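Local coordinates for glutathione S-transferase (Legionella pneumophila subsp. pneumophila str. Philadelphia 1, PDB 3NIV), which probably uses glutathione to isomerise maleylacetoacetate, as zeta-class relatives do, and may also transfer glutathione to other substrates, at residues 5-10 with 30-35; 13-18 with 205-210; 97-102 with 147-152; 143-148 with 189-194. All blocks are in the same frame, centred on the assembly; numbering follows the deposited sequence.

Contact 1: 5-10 with 30-35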
loop_
_atom_site.group_PDB
_atom_site.type_symbol
_atom_site.label_atom_id
_atom_site.label_comp_id
_atom_site.label_asym_id
_atom_site.label_seq_id
_atom_site.Cartn_x
_atom_site.Cartn_y
_atom_site.Cartn_z
ATOM N N LEU A 5 12.549 13.728 -10.275
ATOM C CA LEU A 5 11.949 13.370 -8.992
ATOM C C LEU A 5 11.724 14.620 -8.147
ATOM O O LEU A 5 12.640 15.420 -7.969
ATOM C CB LEU A 5 12.852 12.399 -8.233
ATOM C CG LEU A 5 12.416 12.063 -6.808
ATOM C CD1 LEU A 5 11.196 11.162 -6.835
ATOM C CD2 LEU A 5 13.540 11.403 -6.029
ATOM N N TYR A 6 10.506 14.802 -7.648
ATOM C CA TYR A 6 10.244 15.836 -6.656
ATOM C C TYR A 6 10.396 15.204 -5.280
ATOM O O TYR A 6 9.775 14.181 -4.977
ATOM C CB TYR A 6 8.865 16.461 -6.849
ATOM C CG TYR A 6 8.817 17.347 -8.064
ATOM C CD1 TYR A 6 8.774 16.803 -9.335
ATOM C CD2 TYR A 6 8.852 18.729 -7.945
ATOM C CE1 TYR A 6 8.755 17.603 -10.455
ATOM C CE2 TYR A 6 8.827 19.541 -9.066
ATOM C CZ TYR A 6 8.780 18.971 -10.323
ATOM O OH TYR A 6 8.758 19.764 -11.454
ATOM N N ASP A 7 11.248 15.807 -4.459
ATOM C CA ASP A 7 11.764 15.130 -3.278
ATOM C C ASP A 7 11.687 15.951 -1.991
ATOM O O ASP A 7 12.022 17.138 -1.967
ATOM C CB ASP A 7 13.214 14.700 -3.535
ATOM C CG ASP A 7 13.744 13.768 -2.467
ATOM O OD1 ASP A 7 13.083 12.757 -2.162
ATOM O OD2 ASP A 7 14.835 14.038 -1.938
ATOM N N TYR A 8 11.243 15.294 -0.923
ATOM C CA TYR A 8 11.334 15.842 0.420
ATOM C C TYR A 8 12.270 14.986 1.267
ATOM O O TYR A 8 12.071 13.776 1.400
ATOM C CB TYR A 8 9.968 15.884 1.070
ATOM C CG TYR A 8 10.011 16.422 2.467
ATOM C CD1 TYR A 8 10.665 17.615 2.748
ATOM C CD2 TYR A 8 9.399 15.751 3.503
ATOM C CE1 TYR A 8 10.706 18.122 4.022
ATOM C CE2 TYR A 8 9.431 16.253 4.782
ATOM C CZ TYR A 8 10.083 17.439 5.036
ATOM O OH TYR A 8 10.109 17.932 6.312
ATOM N N PHE A 9 13.282 15.607 1.856
ATOM C CA PHE A 9 14.365 14.824 2.432
ATOM C C PHE A 9 13.981 14.069 3.710
ATOM O O PHE A 9 14.591 13.063 4.051
ATOM C CB PHE A 9 15.616 15.686 2.630
ATOM C CG PHE A 9 15.576 16.540 3.851
ATOM C CD1 PHE A 9 16.321 16.194 4.977
ATOM C CD2 PHE A 9 14.809 17.695 3.879
ATOM C CE1 PHE A 9 16.297 16.985 6.124
ATOM C CE2 PHE A 9 14.772 18.498 5.020
ATOM C CZ PHE A 9 15.524 18.140 6.153
ATOM N N ARG A 10 12.953 14.536 4.401
ATOM C CA ARG A 10 12.501 13.851 5.609
ATOM C C ARG A 10 11.456 12.768 5.334
ATOM O O ARG A 10 10.925 12.153 6.267
ATOM C CB ARG A 10 11.940 14.859 6.620
ATOM C CG ARG A 10 12.965 15.875 7.103
ATOM C CD ARG A 10 12.565 16.516 8.422
ATOM N NE ARG A 10 13.481 17.610 8.757
ATOM C CZ ARG A 10 13.186 18.901 8.624
ATOM N NH1 ARG A 10 11.991 19.272 8.177
ATOM N NH2 ARG A 10 14.089 19.819 8.933
ATOM N N LYS A 30 16.845 15.377 -9.366
ATOM C CA LYS A 30 16.169 15.629 -8.099
ATOM C C LYS A 30 15.728 17.085 -7.953
ATOM O O LYS A 30 16.374 17.998 -8.457
ATOM C CB LYS A 30 17.078 15.215 -6.927
ATOM C CG LYS A 30 16.354 15.026 -5.589
ATOM C CD LYS A 30 17.075 14.045 -4.665
ATOM C CE LYS A 30 18.488 14.520 -4.359
ATOM N NZ LYS A 30 18.526 15.970 -3.958
ATOM N N ILE A 31 14.609 17.284 -7.271
ATOM C CA ILE A 31 14.077 18.610 -7.013
ATOM C C ILE A 31 13.584 18.681 -5.577
ATOM O O ILE A 31 12.519 18.155 -5.254
ATOM C CB ILE A 31 12.914 18.955 -7.953
ATOM C CG1 ILE A 31 13.426 19.122 -9.384
ATOM C CG2 ILE A 31 12.207 20.225 -7.481
ATOM C CD1 ILE A 31 12.475 19.862 -10.287
ATOM N N GLU A 32 14.360 19.338 -4.723
ATOM C CA GLU A 32 14.063 19.364 -3.295
ATOM C C GLU A 32 13.053 20.429 -2.925
ATOM O O GLU A 32 13.269 21.612 -3.173
ATOM C CB GLU A 32 15.342 19.543 -2.488
ATOM C CG GLU A 32 16.310 18.412 -2.676
ATOM C CD GLU A 32 15.815 17.128 -2.055
ATOM O OE1 GLU A 32 14.907 17.183 -1.191
ATOM O OE2 GLU A 32 16.342 16.061 -2.428
ATOM N N VAL A 33 11.949 19.988 -2.329
ATOM C CA VAL A 33 10.878 20.869 -1.892
ATOM C C VAL A 33 10.505 20.582 -0.442
ATOM O O VAL A 33 11.084 19.700 0.185
ATOM C CB VAL A 33 9.611 20.676 -2.746
ATOM C CG1 VAL A 33 9.946 20.704 -4.227
ATOM C CG2 VAL A 33 8.906 19.378 -2.370
ATOM N N HIS A 34 9.517 21.313 0.071
ATOM C CA HIS A 34 9.036 21.132 1.442
ATOM C C HIS A 34 7.822 20.202 1.570
ATOM O O HIS A 34 7.929 19.003 1.331
ATOM C CB HIS A 34 8.750 22.489 2.077
ATOM C CG HIS A 34 9.803 23.504 1.785
ATOM N ND1 HIS A 34 11.066 23.445 2.339
ATOM C CD2 HIS A 34 9.801 24.588 0.971
ATOM C CE1 HIS A 34 11.788 24.454 1.891
ATOM N NE2 HIS A 34 11.045 25.163 1.059
ATOM N N LEU A 35 6.674 20.746 1.956
ATOM C CA LEU A 35 5.505 19.912 2.227
ATOM C C LEU A 35 4.181 20.556 1.811
ATOM O O LEU A 35 4.023 21.777 1.860
ATOM C CB LEU A 35 5.467 19.541 3.707
ATOM C CG LEU A 35 6.406 18.406 4.114
ATOM C CD1 LEU A 35 6.893 18.583 5.547
ATOM C CD2 LEU A 35 5.707 17.075 3.936
#
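The Tyr8 ring has Leu35 over one face, its CG 4.0 Å from the ring centroid in a CH-pi contact, and the backbone N of Arg10 over the centre of the other; the carbonyl O of Val33 lies at its edge. The Tyr6 ring receives Ile31 on one face, CG2 coming within 3.7 Å of CD2, while CG1 of Val33 stands near its plane at the rim. Tyr6 belongs to the parallel strand pair 5-7 and 30-32, and Tyr8 follows it; the connection through helix 12-23 makes the beta-alpha-beta unit that opens the thioredoxin-like domain. Tyr8 CG is anti to the backbone N (chi1 179°), which carries the ring alongside residues 33-35, beyond the paired strands. Aromatic and branched side chains suit these positions, having flat or broad surfaces to lay against each other.

Between the strands, Asp7 N donates to Ile31 O and Asp7 O receives Val33 N. On the helix-facing side Asp7 and Glu32 run side by side, their carboxylate planes 77° apart. Arg18 of helix 12-23 forms a salt bridge with Asp7 OD1, and Lys30 NZ holds Glu32 OE2 at 2.7 Å. Asp7 OD2 lies 2.6 Å from Glu32 OE2.

Contact 2: 13-18 with 205-210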
loop_
_atom_site.group_PDB
_atom_site.type_symbol
_atom_site.label_atom_id
_atom_site.label_comp_id
_atom_site.label_asym_id
_atom_site.label_seq_id
_atom_site.Cartn_x
_atom_site.Cartn_y
_atom_site.Cartn_z
ATOM N N ALA A 13 8.671 7.675 2.267
ATOM C CA ALA A 13 8.265 7.346 0.914
ATOM C C ALA A 13 9.351 7.771 -0.063
ATOM O O ALA A 13 9.734 6.999 -0.946
ATOM C CB ALA A 13 6.946 8.030 0.578
ATOM N N CYS A 14 9.860 8.991 0.105
ATOM C CA CYS A 14 10.885 9.522 -0.795
ATOM C C CYS A 14 12.198 8.759 -0.693
ATOM O O CYS A 14 12.955 8.665 -1.653
ATOM C CB CYS A 14 11.146 10.999 -0.519
ATOM S SG CYS A 14 9.913 12.126 -1.188
ATOM N N TYR A 15 12.473 8.236 0.489
ATOM C CA TYR A 15 13.683 7.453 0.716
ATOM C C TYR A 15 13.603 6.174 -0.129
ATOM O O TYR A 15 14.532 5.842 -0.856
ATOM C CB TYR A 15 13.810 7.179 2.221
ATOM C CG TYR A 15 15.131 6.631 2.729
ATOM C CD1 TYR A 15 16.260 6.557 1.919
ATOM C CD2 TYR A 15 15.248 6.210 4.048
ATOM C CE1 TYR A 15 17.444 6.058 2.404
ATOM C CE2 TYR A 15 16.424 5.715 4.535
ATOM C CZ TYR A 15 17.526 5.642 3.717
ATOM O OH TYR A 15 18.696 5.141 4.244
ATOM N N ARG A 16 12.470 5.485 -0.078
ATOM C CA ARG A 16 12.260 4.312 -0.935
ATOM C C ARG A 16 12.554 4.614 -2.392
ATOM O O ARG A 16 13.324 3.912 -3.048
ATOM C CB ARG A 16 10.813 3.851 -0.873
ATOM C CG ARG A 16 10.312 3.555 0.491
ATOM C CD ARG A 16 8.806 3.466 0.450
ATOM N NE ARG A 16 8.292 3.334 1.802
ATOM C CZ ARG A 16 7.010 3.401 2.111
ATOM N NH1 ARG A 16 6.126 3.598 1.147
ATOM N NH2 ARG A 16 6.624 3.270 3.374
ATOM N N VAL A 17 11.903 5.646 -2.912
ATOM C CA VAL A 17 12.114 6.007 -4.295
ATOM C C VAL A 17 13.584 6.262 -4.577
ATOM O O VAL A 17 14.114 5.773 -5.559
ATOM C CB VAL A 17 11.286 7.220 -4.707
ATOM C CG1 VAL A 17 11.516 7.520 -6.177
ATOM C CG2 VAL A 17 9.818 6.952 -4.456
ATOM N N ARG A 18 14.245 7.022 -3.713
ATOM C CA ARG A 18 15.657 7.332 -3.926
ATOM C C ARG A 18 16.524 6.081 -4.027
ATOM O O ARG A 18 17.353 5.984 -4.932
ATOM C CB ARG A 18 16.188 8.319 -2.882
ATOM C CG ARG A 18 15.636 9.739 -3.076
ATOM C CD ARG A 18 16.392 10.772 -2.261
ATOM N NE ARG A 18 16.560 10.342 -0.881
ATOM C CZ ARG A 18 15.743 10.675 0.113
ATOM N NH1 ARG A 18 14.696 11.459 -0.117
ATOM N NH2 ARG A 18 15.987 10.235 1.344
ATOM N N HIS A 205 23.210 4.026 0.909
ATOM C CA HIS A 205 23.898 5.077 1.645
ATOM C C HIS A 205 23.614 6.468 1.083
ATOM O O HIS A 205 23.275 7.390 1.828
ATOM C CB HIS A 205 25.403 4.810 1.657
ATOM C CG HIS A 205 26.165 5.725 2.563
ATOM N ND1 HIS A 205 26.941 6.760 2.093
ATOM C CD2 HIS A 205 26.254 5.769 3.913
ATOM C CE1 HIS A 205 27.486 7.397 3.115
ATOM N NE2 HIS A 205 27.087 6.815 4.230
ATOM N N ASP A 206 23.729 6.605 -0.235
ATOM C CA ASP A 206 23.601 7.906 -0.898
ATOM C C ASP A 206 22.163 8.425 -0.952
ATOM O O ASP A 206 21.924 9.589 -1.258
ATOM C CB ASP A 206 24.187 7.822 -2.308
ATOM C CG ASP A 206 25.625 7.319 -2.307
ATOM O OD1 ASP A 206 26.340 7.595 -1.311
ATOM O OD2 ASP A 206 26.036 6.650 -3.289
ATOM N N ALA A 207 21.211 7.552 -0.650
ATOM C CA ALA A 207 19.802 7.907 -0.694
ATOM C C ALA A 207 19.307 8.333 0.682
ATOM O O ALA A 207 18.173 8.798 0.827
ATOM C CB ALA A 207 18.989 6.733 -1.195
ATOM N N ALA A 208 20.154 8.157 1.692
ATOM C CA ALA A 208 19.800 8.520 3.062
ATOM C C ALA A 208 19.480 9.996 3.125
ATOM O O ALA A 208 20.036 10.778 2.360
ATOM C CB ALA A 208 20.945 8.193 4.013
ATOM N N PRO A 209 18.573 10.381 4.032
ATOM C CA PRO A 209 18.204 11.789 4.208
ATOM C C PRO A 209 19.411 12.661 4.543
ATOM O O PRO A 209 19.478 13.802 4.089
ATOM C CB PRO A 209 17.229 11.747 5.391
ATOM C CG PRO A 209 16.651 10.379 5.345
ATOM C CD PRO A 209 17.775 9.492 4.893
ATOM N N GLU A 210 20.353 12.119 5.311
ATOM C CA GLU A 210 21.546 12.858 5.712
ATOM C C GLU A 210 22.397 13.177 4.496
ATOM O O GLU A 210 23.034 14.227 4.431
ATOM C CB GLU A 210 22.363 12.060 6.731
ATOM C CG GLU A 210 21.703 11.938 8.099
ATOM C CD GLU A 210 20.315 11.310 8.027
ATOM O OE1 GLU A 210 20.118 10.381 7.197
ATOM O OE2 GLU A 210 19.427 11.742 8.805
#
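Tyr15 and Pro209 meet at about a right angle: CD of the proline sits over the centre of the phenol ring, 4.0 Å from its centroid and 11° off the normal, a clear CH-pi contact. The flat ring offers a broad platform, and the rigid pyrrolidine holds its CD methylene over it. Ala207 CB lies in the plane of the same ring, at its edge. With chi1 at -168° the Tyr15 ring swings away from its own backbone N and out toward residues 207-209.

Arg18 approaches the same loop with its guanidinium edge. NE and NH2 both donate to one atom, Ala207 O, at 2.8 Å from NE and 2.7 Å from NH2, and that oxygen lies within 1° of the guanidinium plane. The NH2 bond runs almost in line with the carbonyl, whereas NE comes in more obliquely, tilted out of the carbonyl plane. A bend at chi3 folds the arginine back over its own helix, so that Cys14 O and Tyr15 CA lie against one guanidinium face. Nearer the backbones, Ala207 CB touches Arg18 CB at 3.6 Å, a closeness that suits a small residue in the type I turn His205 to Ala208.

The third nitrogen, NH1, is engaged by Asp7. One buried arginine thus satisfies a loop carbonyl of the helical domain while pairing with a carboxylate of the thioredoxin-like domain, a polar link across the domain boundary that probably stabilises its positive charge.

Contact 3: 97-102 with 147-152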
loop_
_atom_site.group_PDB
_atom_site.type_symbol
_atom_site.label_atom_id
_atom_site.label_comp_id
_atom_site.label_asym_id
_atom_site.label_seq_id
_atom_site.Cartn_x
_atom_site.Cartn_y
_atom_site.Cartn_z
ATOM N N LYS A 97 6.557 -8.773 -2.453
ATOM C CA LYS A 97 5.671 -7.619 -2.579
ATOM C C LYS A 97 4.848 -7.415 -1.323
ATOM O O LYS A 97 4.750 -6.305 -0.797
ATOM C CB LYS A 97 4.719 -7.836 -3.742
ATOM C CG LYS A 97 4.574 -6.644 -4.655
ATOM C CD LYS A 97 5.518 -6.750 -5.850
ATOM C CE LYS A 97 4.857 -6.210 -7.117
ATOM N NZ LYS A 97 4.410 -4.790 -6.970
ATOM N N SER A 98 4.250 -8.493 -0.839
ATOM C CA SER A 98 3.390 -8.395 0.319
ATOM C C SER A 98 4.193 -7.990 1.563
ATOM O O SER A 98 3.648 -7.448 2.534
ATOM C CB SER A 98 2.657 -9.705 0.553
ATOM O OG SER A 98 3.482 -10.655 1.176
HETATM N N MSE A 99 5.489 -8.252 1.539
HETATM C CA MSE A 99 6.316 -7.877 2.672
HETATM C C MSE A 99 6.601 -6.391 2.619
HETATM O O MSE A 99 6.596 -5.720 3.632
HETATM C CB MSE A 99 7.598 -8.695 2.685
HETATM C CG MSE A 99 7.333 -10.132 3.070
HETATM SE SE MSE A 99 8.867 -11.272 2.766
HETATM C CE MSE A 99 10.113 -10.439 4.051
ATOM N N ALA A 100 6.826 -5.887 1.416
ATOM C CA ALA A 100 6.946 -4.461 1.209
ATOM C C ALA A 100 5.639 -3.753 1.593
ATOM O O ALA A 100 5.660 -2.630 2.074
ATOM C CB ALA A 100 7.309 -4.174 -0.223
ATOM N N LEU A 101 4.508 -4.422 1.399
ATOM C CA LEU A 101 3.214 -3.843 1.757
ATOM C C LEU A 101 3.008 -3.794 3.268
ATOM O O LEU A 101 2.393 -2.866 3.800
ATOM C CB LEU A 101 2.078 -4.628 1.100
ATOM C CG LEU A 101 2.119 -4.595 -0.435
ATOM C CD1 LEU A 101 1.007 -5.452 -1.079
ATOM C CD2 LEU A 101 2.082 -3.158 -0.941
ATOM N N ILE A 102 3.521 -4.804 3.960
ATOM C CA ILE A 102 3.467 -4.798 5.411
ATOM C C ILE A 102 4.019 -3.474 5.952
ATOM O O ILE A 102 3.511 -2.925 6.918
ATOM C CB ILE A 102 4.280 -5.938 5.985
ATOM C CG1 ILE A 102 3.547 -7.261 5.766
ATOM C CG2 ILE A 102 4.595 -5.676 7.473
ATOM C CD1 ILE A 102 4.213 -8.461 6.433
ATOM N N GLU A 147 8.879 -12.464 10.985
ATOM C CA GLU A 147 8.160 -13.709 10.792
ATOM C C GLU A 147 8.385 -14.311 9.410
ATOM O O GLU A 147 8.971 -15.383 9.269
ATOM C CB GLU A 147 6.669 -13.446 10.980
ATOM C CG GLU A 147 6.075 -14.117 12.180
ATOM C CD GLU A 147 5.803 -15.572 11.904
ATOM O OE1 GLU A 147 6.176 -16.417 12.742
ATOM O OE2 GLU A 147 5.232 -15.871 10.834
ATOM N N LYS A 148 7.894 -13.626 8.388
ATOM C CA LYS A 148 7.955 -14.167 7.039
ATOM C C LYS A 148 9.415 -14.241 6.611
ATOM O O LYS A 148 9.811 -15.084 5.810
ATOM C CB LYS A 148 7.123 -13.312 6.088
ATOM C CG LYS A 148 5.651 -13.221 6.500
ATOM C CD LYS A 148 4.919 -12.082 5.788
ATOM C CE LYS A 148 4.095 -12.563 4.599
ATOM N NZ LYS A 148 2.785 -13.165 5.004
ATOM N N LEU A 149 10.215 -13.356 7.184
ATOM C CA LEU A 149 11.642 -13.321 6.925
ATOM C C LEU A 149 12.233 -14.687 7.269
ATOM O O LEU A 149 13.056 -15.244 6.524
ATOM C CB LEU A 149 12.265 -12.243 7.807
ATOM C CG LEU A 149 13.341 -11.331 7.242
ATOM C CD1 LEU A 149 13.072 -10.914 5.817
ATOM C CD2 LEU A 149 13.460 -10.119 8.147
ATOM N N GLY A 150 11.776 -15.225 8.398
ATOM C CA GLY A 150 12.251 -16.495 8.904
ATOM C C GLY A 150 11.896 -17.717 8.074
ATOM O O GLY A 150 12.371 -18.809 8.366
ATOM N N ALA A 151 11.068 -17.556 7.047
ATOM C CA ALA A 151 10.696 -18.698 6.215
ATOM C C ALA A 151 11.464 -18.705 4.894
ATOM O O ALA A 151 11.324 -19.631 4.089
ATOM C CB ALA A 151 9.178 -18.729 5.963
ATOM N N LEU A 152 12.281 -17.677 4.680
ATOM C CA LEU A 152 13.042 -17.564 3.443
ATOM C C LEU A 152 14.535 -17.845 3.633
ATOM O O LEU A 152 15.078 -17.759 4.740
ATOM C CB LEU A 152 12.852 -16.182 2.821
ATOM C CG LEU A 152 11.422 -15.656 2.674
ATOM C CD1 LEU A 152 11.443 -14.234 2.129
ATOM C CD2 LEU A 152 10.569 -16.555 1.778
HETATM O O HOH W 1 2.491 -13.478 2.003
#
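In the all-helical C-terminal domain of this glutathione transferase fold, helix 90-106 packs against the C-terminal part of helix 127-149 and the type I turn Leu149 to Leu152. Met99, a selenomethionine in this crystal, carries much of the contact. Its long unbranched chain reaches out between the partners: Met99 and Leu152 extend toward each other tip to tip, with SE 4.0 Å from Leu152 CD1. The Met99 and Leu149 side chains cross at about a right angle, and the bend at chi3 (64°) brings Met99 CE to 3.5 Å from Leu149 CD1, a tight carbon pair.

Lys148 serves with its aliphatic part. Its CD lies 3.7 Å from Ile102 CD1 and 4.1 Å from Met99 CG, the lysine and Met99 sliding past each other in opposite directions. Lysine suits this border position because its methylenes can pack with apolar neighbours while bends at chi3 and chi4 swing the ammonium group away to polar partners. Ser98 OG is bonded chiefly to Thr95 O of its own helix; a water also donates to it at 3.1 Å and accepts a weak bond from Lys148 NZ, bridging the two segments.

The main polar partner of Lys148 NZ is Ser67 OG of the second subunit, whose Gln68 packs on Ser98 and Ile102, so the contact borders the dimer interface. Inward, Leu149 leans on Ile190, Ile191 and Ile194 of helix 189-198, and Leu152 touches Phe160 in a loop.

Contact 4: 143-148 with 189-194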
loop_
_atom_site.group_PDB
_atom_site.type_symbol
_atom_site.label_atom_id
_atom_site.label_comp_id
_atom_site.label_asym_id
_atom_site.label_seq_id
_atom_site.Cartn_x
_atom_site.Cartn_y
_atom_site.Cartn_z
ATOM N N ASP A 143 7.310 -7.525 13.905
ATOM C CA ASP A 143 6.969 -8.896 14.240
ATOM C C ASP A 143 6.596 -9.615 12.951
ATOM O O ASP A 143 7.168 -10.654 12.613
ATOM C CB ASP A 143 5.783 -8.948 15.204
ATOM C CG ASP A 143 6.164 -8.602 16.634
ATOM O OD1 ASP A 143 7.356 -8.328 16.888
ATOM O OD2 ASP A 143 5.265 -8.606 17.509
ATOM N N ALA A 144 5.633 -9.058 12.221
ATOM C CA ALA A 144 5.116 -9.734 11.039
ATOM C C ALA A 144 6.212 -9.883 9.998
ATOM O O ALA A 144 6.363 -10.933 9.378
ATOM C CB ALA A 144 3.922 -8.989 10.467
ATOM N N PHE A 145 6.995 -8.830 9.821
ATOM C CA PHE A 145 8.057 -8.852 8.827
ATOM C C PHE A 145 9.152 -9.889 9.129
ATOM O O PHE A 145 9.626 -10.582 8.234
ATOM C CB PHE A 145 8.662 -7.460 8.711
ATOM C CG PHE A 145 9.414 -7.230 7.442
ATOM C CD1 PHE A 145 10.710 -7.695 7.296
ATOM C CD2 PHE A 145 8.836 -6.531 6.406
ATOM C CE1 PHE A 145 11.411 -7.475 6.123
ATOM C CE2 PHE A 145 9.521 -6.305 5.237
ATOM C CZ PHE A 145 10.820 -6.777 5.098
ATOM N N GLU A 146 9.558 -9.985 10.387
ATOM C CA GLU A 146 10.651 -10.872 10.757
ATOM C C GLU A 146 10.159 -12.306 10.681
ATOM O O GLU A 146 10.910 -13.233 10.360
ATOM C CB GLU A 146 11.158 -10.552 12.157
ATOM C CG GLU A 146 12.308 -11.446 12.620
ATOM C CD GLU A 146 13.690 -10.840 12.410
ATOM O OE1 GLU A 146 13.806 -9.781 11.756
ATOM O OE2 GLU A 146 14.672 -11.439 12.918
ATOM N N GLU A 147 8.879 -12.464 10.985
ATOM C CA GLU A 147 8.160 -13.709 10.792
ATOM C C GLU A 147 8.385 -14.311 9.410
ATOM O O GLU A 147 8.971 -15.383 9.269
ATOM C CB GLU A 147 6.669 -13.446 10.980
ATOM C CG GLU A 147 6.075 -14.117 12.180
ATOM C CD GLU A 147 5.803 -15.572 11.904
ATOM O OE1 GLU A 147 6.176 -16.417 12.742
ATOM O OE2 GLU A 147 5.232 -15.871 10.834
ATOM N N LYS A 148 7.894 -13.626 8.388
ATOM C CA LYS A 148 7.955 -14.167 7.039
ATOM C C LYS A 148 9.415 -14.241 6.611
ATOM O O LYS A 148 9.811 -15.084 5.810
ATOM C CB LYS A 148 7.123 -13.312 6.088
ATOM C CG LYS A 148 5.651 -13.221 6.500
ATOM C CD LYS A 148 4.919 -12.082 5.788
ATOM C CE LYS A 148 4.095 -12.563 4.599
ATOM N NZ LYS A 148 2.785 -13.165 5.004
ATOM N N PRO A 189 16.579 -9.822 14.832
ATOM C CA PRO A 189 17.959 -10.102 14.414
ATOM C C PRO A 189 18.150 -10.118 12.895
ATOM O O PRO A 189 19.092 -9.500 12.396
ATOM C CB PRO A 189 18.219 -11.504 14.974
ATOM C CG PRO A 189 17.174 -11.723 16.009
ATOM C CD PRO A 189 15.999 -10.923 15.621
ATOM N N ILE A 190 17.278 -10.820 12.173
ATOM C CA ILE A 190 17.439 -10.934 10.726
ATOM C C ILE A 190 17.310 -9.564 10.093
ATOM O O ILE A 190 18.076 -9.197 9.196
ATOM C CB ILE A 190 16.405 -11.867 10.085
ATOM C CG1 ILE A 190 16.407 -13.240 10.754
ATOM C CG2 ILE A 190 16.670 -11.996 8.593
ATOM C CD1 ILE A 190 15.449 -14.229 10.090
ATOM N N ILE A 191 16.334 -8.808 10.578
ATOM C CA ILE A 191 16.125 -7.447 10.111
ATOM C C ILE A 191 17.326 -6.564 10.430
ATOM O O ILE A 191 17.817 -5.821 9.575
ATOM C CB ILE A 191 14.856 -6.833 10.732
ATOM C CG1 ILE A 191 13.630 -7.248 9.904
ATOM C CG2 ILE A 191 14.990 -5.321 10.803
ATOM C CD1 ILE A 191 12.284 -7.072 10.617
ATOM N N ASN A 192 17.789 -6.649 11.670
ATOM C CA ASN A 192 18.972 -5.908 12.093
ATOM C C ASN A 192 20.185 -6.216 11.206
ATOM O O ASN A 192 20.951 -5.314 10.872
ATOM C CB ASN A 192 19.270 -6.150 13.582
ATOM C CG ASN A 192 18.232 -5.504 14.490
ATOM O OD1 ASN A 192 17.542 -4.570 14.075
ATOM N ND2 ASN A 192 18.113 -5.990 15.723
ATOM N N GLU A 193 20.334 -7.480 10.805
ATOM C CA GLU A 193 21.418 -7.883 9.909
ATOM C C GLU A 193 21.259 -7.295 8.520
ATOM O O GLU A 193 22.226 -6.771 7.957
ATOM C CB GLU A 193 21.472 -9.398 9.766
ATOM C CG GLU A 193 21.782 -10.150 11.027
ATOM C CD GLU A 193 21.550 -11.641 10.867
ATOM O OE1 GLU A 193 21.003 -12.053 9.814
ATOM O OE2 GLU A 193 21.911 -12.401 11.794
ATOM N N ILE A 194 20.052 -7.414 7.961
ATOM C CA ILE A 194 19.774 -6.941 6.606
ATOM C C ILE A 194 19.998 -5.446 6.503
ATOM O O ILE A 194 20.654 -4.966 5.578
ATOM C CB ILE A 194 18.307 -7.219 6.196
ATOM C CG1 ILE A 194 18.045 -8.722 6.110
ATOM C CG2 ILE A 194 17.992 -6.557 4.870
ATOM C CD1 ILE A 194 16.574 -9.089 5.958
#
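Ile190 N donates to Glu146 OE2 at 2.8 Å, and Ile191 N donates to Glu146 OE1 at 3.0 Å, so one carboxylate takes up two successive amides at the start of helix 189-198. Each oxygen uses its syn lone pair, and the bonds are moderately bent, with angles of 150° at Ile190 and 146° at Ile191. Amides in the first turn of a helix lack an acceptor from a preceding turn, and the negative carboxylate supplies one where the helix dipole would favour it. Pro189 suits the first position because it has no N-H to satisfy; its CD rests 3.1 Å from Glu146 OE2.

Glu146 reaches the helix start through an extended first torsion followed by a bend at chi2 (96°). Beside this polar grip, CD1 of Ile191 lies against the Phe145 ring, 3.7 Å from its CD1. The branched side chain of Ile191 suits this place, with CD1 for the ring and CG1 beside the carboxylate.

The two helical segments are nearly perpendicular, their axes 9.5 Å apart at closest approach. Behind the joint, helix 166-180 receives Phe145 on Leu171 and Ile191 on Val175, while Asp143 is hydrogen-bonded to Tyr188 OH just ahead of helix 189-198.

Overall arrangement
Contact 1 closes first along the chain, within the thioredoxin-like domain. Contact 2 crosses it, since helix 12-23 lies between the two strands, and brings residues 205-210 of the helical domain against that helix; contacts 3 and 4 are nested inside its loop, entirely in the helical domain. Contacts 1 and 2 touch, centres 11 Å apart, on one side of the chain's centre. Contacts 3 and 4, centres 8 Å apart on the other side, share helix 127-149 and residues Glu147 and Lys148. Some 30 Å separates the centres of contacts 1 and 4. Contact 1 thus builds the thioredoxin-like domain, contact 2 ties it to the helical one, and contacts 3 and 4 organise the helical domain, where contact 3 also meets the second subunit.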